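Local coordinates for protein esterase (Xanthomonas oryzae pv. oryzae, PDB 3H2G) that hydrolyses ester bonds as a cell wall-degrading esterase that the bacterium uses as a virulence factor on rice, at residues G77-E89 with T164-G178. Numbering follows the deposited sequence.
Sequences GPYPLLGWGHPTE and TPLSGKVMLSGYSQG
L81 and V170 pair in register where strands 79-85 and 169-175 run parallel; the strand axes come within 4.5 Å and their directions differ by 24°. Eight backbone hydrogen bonds join the segments, from Y79 N to P165 O (2.8 Å) through to Y175 N to G85 O (3.2 Å). A beta bulge shifts the register by two between Y79 and L81. There, a water bridges Y79 O, G168 N and K169 O.

L82, W84, M171 and S173 share one face of the sheet. L82 lays CD1 against M171 CB at 3.6 Å. W84 turns its indole across to the second strand, chi1 of 173° setting CG opposite the backbone N. G174 CA sits over the face of its six-membered ring, 3.7 Å from the centroid, in a CH-pi contact. Past the end of strand 79-85, P87 CB meets Y175 CD2 at 3.6 Å. A second water accepts from T88 N and hydrogen-bonds to S176 OG (2.7 Å). S176 OG also hydrogen-bonds to H377 NE2.

This pair lies centrally in an alpha/beta-hydrolase sheet. G174, S176 and G178 fit the GxSxG nucleophile elbow, with S176 probably the nucleophile of a triad with H377 and D336.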
loop_
_atom_site.group_PDB
_atom_site.type_symbol
_atom_site.label_atom_id
_atom_site.label_comp_id
_atom_site.label_asym_id
_atom_site.label_seq_id
_atom_site.Cartn_x
_atom_site.Cartn_y
_atom_site.Cartn_z
ATOM N N GLY A 77 -26.628 7.700 4.550
ATOM C CA GLY A 77 -25.438 8.532 4.563
ATOM C C GLY A 77 -25.576 9.688 5.539
ATOM O O GLY A 77 -26.493 9.686 6.365
ATOM N N PRO A 78 -24.683 10.693 5.479
ATOM C CA PRO A 78 -23.551 10.807 4.551
ATOM C C PRO A 78 -22.426 9.872 4.983
ATOM O O PRO A 78 -22.350 9.492 6.150
ATOM C CB PRO A 78 -23.134 12.275 4.675
ATOM C CG PRO A 78 -24.324 12.953 5.295
ATOM C CD PRO A 78 -24.832 11.932 6.259
ATOM N N TYR A 79 -21.544 9.528 4.049
ATOM C CA TYR A 79 -20.439 8.620 4.345
ATOM C C TYR A 79 -19.078 9.270 4.179
ATOM O O TYR A 79 -18.889 10.131 3.323
ATOM C CB TYR A 79 -20.465 7.415 3.402
ATOM C CG TYR A 79 -21.813 6.769 3.226
ATOM C CD1 TYR A 79 -22.424 6.088 4.275
ATOM C CD2 TYR A 79 -22.476 6.833 2.002
ATOM C CE1 TYR A 79 -23.670 5.481 4.110
ATOM C CE2 TYR A 79 -23.718 6.231 1.824
ATOM C CZ TYR A 79 -24.309 5.558 2.882
ATOM O OH TYR A 79 -25.541 4.973 2.708
ATOM N N PRO A 80 -18.103 8.858 5.000
ATOM C CA PRO A 80 -16.758 9.425 4.883
ATOM C C PRO A 80 -16.114 8.722 3.681
ATOM O O PRO A 80 -16.536 7.626 3.306
ATOM C CB PRO A 80 -16.104 9.026 6.202
ATOM C CG PRO A 80 -16.740 7.694 6.492
ATOM C CD PRO A 80 -18.199 7.958 6.165
ATOM N N LEU A 81 -15.116 9.354 3.074
ATOM C CA LEU A 81 -14.426 8.772 1.927
ATOM C C LEU A 81 -13.042 8.314 2.365
ATOM O O LEU A 81 -12.210 9.130 2.757
ATOM C CB LEU A 81 -14.292 9.804 0.802
ATOM C CG LEU A 81 -13.543 9.338 -0.453
ATOM C CD1 LEU A 81 -14.296 8.195 -1.101
ATOM C CD2 LEU A 81 -13.399 10.499 -1.433
ATOM N N LEU A 82 -12.801 7.007 2.296
ATOM C CA LEU A 82 -11.518 6.440 2.700
ATOM C C LEU A 82 -10.678 5.987 1.509
ATOM O O LEU A 82 -11.082 5.096 0.762
ATOM C CB LEU A 82 -11.746 5.247 3.637
ATOM C CG LEU A 82 -10.503 4.473 4.088
ATOM C CD1 LEU A 82 -9.620 5.368 4.937
ATOM C CD2 LEU A 82 -10.929 3.241 4.881
ATOM N N GLY A 83 -9.517 6.616 1.334
ATOM C CA GLY A 83 -8.620 6.245 0.252
ATOM C C GLY A 83 -7.764 5.108 0.772
ATOM O O GLY A 83 -7.239 5.187 1.886
ATOM N N TRP A 84 -7.614 4.058 -0.028
ATOM C CA TRP A 84 -6.860 2.880 0.383
ATOM C C TRP A 84 -5.664 2.521 -0.492
ATOM O O TRP A 84 -5.732 2.590 -1.721
ATOM C CB TRP A 84 -7.815 1.677 0.447
ATOM C CG TRP A 84 -7.141 0.362 0.708
ATOM C CD1 TRP A 84 -6.755 -0.571 -0.220
ATOM C CD2 TRP A 84 -6.754 -0.158 1.983
ATOM N NE1 TRP A 84 -6.152 -1.638 0.404
ATOM C CE2 TRP A 84 -6.137 -1.410 1.755
ATOM C CE3 TRP A 84 -6.867 0.313 3.299
ATOM C CZ2 TRP A 84 -5.635 -2.197 2.799
ATOM C CZ3 TRP A 84 -6.367 -0.471 4.336
ATOM C CH2 TRP A 84 -5.759 -1.713 4.077
ATOM N N GLY A 85 -4.573 2.125 0.158
ATOM C CA GLY A 85 -3.379 1.712 -0.559
ATOM C C GLY A 85 -3.203 0.203 -0.424
ATOM O O GLY A 85 -3.095 -0.313 0.689
ATOM N N HIS A 86 -3.174 -0.514 -1.545
ATOM C CA HIS A 86 -3.016 -1.967 -1.498
ATOM C C HIS A 86 -1.553 -2.381 -1.336
ATOM O O HIS A 86 -0.644 -1.593 -1.597
ATOM C CB HIS A 86 -3.625 -2.621 -2.754
ATOM C CG HIS A 86 -2.807 -2.461 -3.999
ATOM N ND1 HIS A 86 -3.253 -1.759 -5.100
ATOM C CD2 HIS A 86 -1.603 -2.974 -4.347
ATOM C CE1 HIS A 86 -2.362 -1.853 -6.072
ATOM N NE2 HIS A 86 -1.352 -2.585 -5.641
ATOM N N PRO A 87 -1.308 -3.627 -0.895
ATOM C CA PRO A 87 0.050 -4.146 -0.696
ATOM C C PRO A 87 0.778 -4.503 -1.993
ATOM O O PRO A 87 0.223 -4.391 -3.084
ATOM C CB PRO A 87 -0.178 -5.363 0.196
ATOM C CG PRO A 87 -1.503 -5.877 -0.292
ATOM C CD PRO A 87 -2.313 -4.591 -0.408
ATOM N N THR A 88 2.026 -4.939 -1.864
ATOM C CA THR A 88 2.842 -5.293 -3.022
ATOM C C THR A 88 2.123 -6.227 -3.985
ATOM O O THR A 88 1.584 -7.263 -3.583
ATOM C CB THR A 88 4.165 -5.965 -2.592
ATOM O OG1 THR A 88 4.815 -5.146 -1.613
ATOM C CG2 THR A 88 5.097 -6.126 -3.796
ATOM N N GLU A 89 2.119 -5.851 -5.259
ATOM C CA GLU A 89 1.476 -6.643 -6.300
ATOM C C GLU A 89 2.433 -6.819 -7.474
ATOM O O GLU A 89 2.790 -5.845 -8.142
ATOM C CB GLU A 89 0.199 -5.950 -6.785
ATOM C CG GLU A 89 -0.516 -6.713 -7.891
ATOM C CD GLU A 89 -0.978 -8.080 -7.432
ATOM O OE1 GLU A 89 -1.947 -8.139 -6.649
ATOM O OE2 GLU A 89 -0.368 -9.092 -7.841
ATOM N N THR A 164 -24.478 9.557 -4.370
ATOM C CA THR A 164 -24.144 8.944 -3.090
ATOM C C THR A 164 -23.820 10.089 -2.129
ATOM O O THR A 164 -22.998 10.947 -2.437
ATOM C CB THR A 164 -22.903 8.034 -3.208
ATOM O OG1 THR A 164 -23.133 7.040 -4.215
ATOM C CG2 THR A 164 -22.615 7.347 -1.876
ATOM N N PRO A 165 -24.466 10.118 -0.956
ATOM C CA PRO A 165 -24.215 11.184 0.019
ATOM C C PRO A 165 -22.878 11.079 0.758
ATOM O O PRO A 165 -22.662 10.156 1.542
ATOM C CB PRO A 165 -25.415 11.071 0.956
ATOM C CG PRO A 165 -25.664 9.598 0.979
ATOM C CD PRO A 165 -25.531 9.214 -0.486
ATOM N N LEU A 166 -21.989 12.033 0.494
ATOM C CA LEU A 166 -20.674 12.080 1.129
ATOM C C LEU A 166 -20.667 13.181 2.184
ATOM O O LEU A 166 -21.229 14.255 1.968
ATOM C CB LEU A 166 -19.591 12.359 0.081
ATOM C CG LEU A 166 -19.496 11.349 -1.069
ATOM C CD1 LEU A 166 -18.424 11.789 -2.058
ATOM C CD2 LEU A 166 -19.176 9.969 -0.516
ATOM N N SER A 167 -20.026 12.918 3.319
ATOM C CA SER A 167 -19.976 13.892 4.406
ATOM C C SER A 167 -18.987 15.015 4.128
ATOM O O SER A 167 -19.111 16.113 4.675
ATOM C CB SER A 167 -19.593 13.203 5.716
ATOM O OG SER A 167 -18.257 12.731 5.664
ATOM N N GLY A 168 -18.008 14.735 3.275
ATOM C CA GLY A 168 -16.995 15.724 2.960
ATOM C C GLY A 168 -15.704 15.369 3.674
ATOM O O GLY A 168 -14.626 15.839 3.310
ATOM N N LYS A 169 -15.812 14.528 4.697
ATOM C CA LYS A 169 -14.638 14.109 5.449
ATOM C C LYS A 169 -13.878 13.044 4.669
ATOM O O LYS A 169 -14.478 12.151 4.066
ATOM C CB LYS A 169 -15.047 13.566 6.820
ATOM C CG LYS A 169 -15.732 14.603 7.705
ATOM C CD LYS A 169 -15.981 14.065 9.101
ATOM C CE LYS A 169 -16.826 15.031 9.928
ATOM N NZ LYS A 169 -16.184 16.357 10.103
ATOM N N VAL A 170 -12.554 13.152 4.682
ATOM C CA VAL A 170 -11.700 12.211 3.971
ATOM C C VAL A 170 -10.730 11.535 4.932
ATOM O O VAL A 170 -10.249 12.145 5.884
ATOM C CB VAL A 170 -10.895 12.934 2.867
ATOM C CG1 VAL A 170 -9.998 11.948 2.129
ATOM C CG2 VAL A 170 -11.852 13.617 1.905
ATOM N N MET A 171 -10.452 10.264 4.674
ATOM C CA MET A 171 -9.537 9.500 5.505
ATOM C C MET A 171 -8.630 8.678 4.608
ATOM O O MET A 171 -8.917 8.489 3.425
ATOM C CB MET A 171 -10.315 8.575 6.438
ATOM C CG MET A 171 -11.225 9.308 7.405
ATOM S SD MET A 171 -12.065 8.146 8.483
ATOM C CE MET A 171 -13.457 9.142 9.048
ATOM N N LEU A 172 -7.534 8.193 5.177
ATOM C CA LEU A 172 -6.581 7.391 4.430
ATOM C C LEU A 172 -6.087 6.211 5.248
ATOM O O LEU A 172 -5.970 6.292 6.469
ATOM C CB LEU A 172 -5.363 8.237 4.041
ATOM C CG LEU A 172 -5.557 9.398 3.068
ATOM C CD1 LEU A 172 -4.296 10.255 3.033
ATOM C CD2 LEU A 172 -5.885 8.849 1.684
ATOM N N SER A 173 -5.800 5.114 4.559
ATOM C CA SER A 173 -5.250 3.927 5.196
ATOM C C SER A 173 -4.644 3.064 4.095
ATOM O O SER A 173 -4.823 3.344 2.909
ATOM C CB SER A 173 -6.328 3.150 5.956
ATOM O OG SER A 173 -5.731 2.146 6.764
ATOM N N GLY A 174 -3.916 2.030 4.492
ATOM C CA GLY A 174 -3.282 1.147 3.531
ATOM C C GLY A 174 -2.426 0.157 4.291
ATOM O O GLY A 174 -2.014 0.428 5.421
ATOM N N TYR A 175 -2.151 -0.984 3.669
ATOM C CA TYR A 175 -1.368 -2.042 4.296
ATOM C C TYR A 175 -0.105 -2.395 3.512
ATOM O O TYR A 175 -0.146 -2.532 2.289
ATOM C CB TYR A 175 -2.260 -3.285 4.457
ATOM C CG TYR A 175 -1.518 -4.604 4.511
ATOM C CD1 TYR A 175 -0.717 -4.937 5.605
ATOM C CD2 TYR A 175 -1.593 -5.506 3.451
ATOM C CE1 TYR A 175 -0.006 -6.136 5.639
ATOM C CE2 TYR A 175 -0.884 -6.705 3.475
ATOM C CZ TYR A 175 -0.092 -7.012 4.571
ATOM O OH TYR A 175 0.622 -8.188 4.590
ATOM N N SER A 176 1.008 -2.529 4.238
ATOM C CA SER A 176 2.314 -2.887 3.672
ATOM C C SER A 176 2.824 -1.794 2.730
ATOM O O SER A 176 3.060 -0.665 3.165
ATOM C CB SER A 176 2.208 -4.230 2.938
ATOM O OG SER A 176 3.490 -4.819 2.766
ATOM N N GLN A 177 3.025 -2.110 1.451
ATOM C CA GLN A 177 3.459 -1.065 0.527
ATOM C C GLN A 177 2.376 0.005 0.614
ATOM O O GLN A 177 2.651 1.198 0.491
ATOM C CB GLN A 177 3.524 -1.557 -0.924
ATOM C CG GLN A 177 3.805 -0.405 -1.902
ATOM C CD GLN A 177 3.557 -0.740 -3.365
ATOM O OE1 GLN A 177 3.679 0.127 -4.239
ATOM N NE2 GLN A 177 3.210 -1.986 -3.642
ATOM N N GLY A 178 1.143 -0.451 0.833
ATOM C CA GLY A 178 0.006 0.449 0.938
ATOM C C GLY A 178 0.100 1.401 2.112
ATOM O O GLY A 178 -0.526 2.462 2.103
HETATM O O HOH W 1 -16.832 12.172 2.330
HETATM O O HOH W 2 3.333 -6.067 0.357
#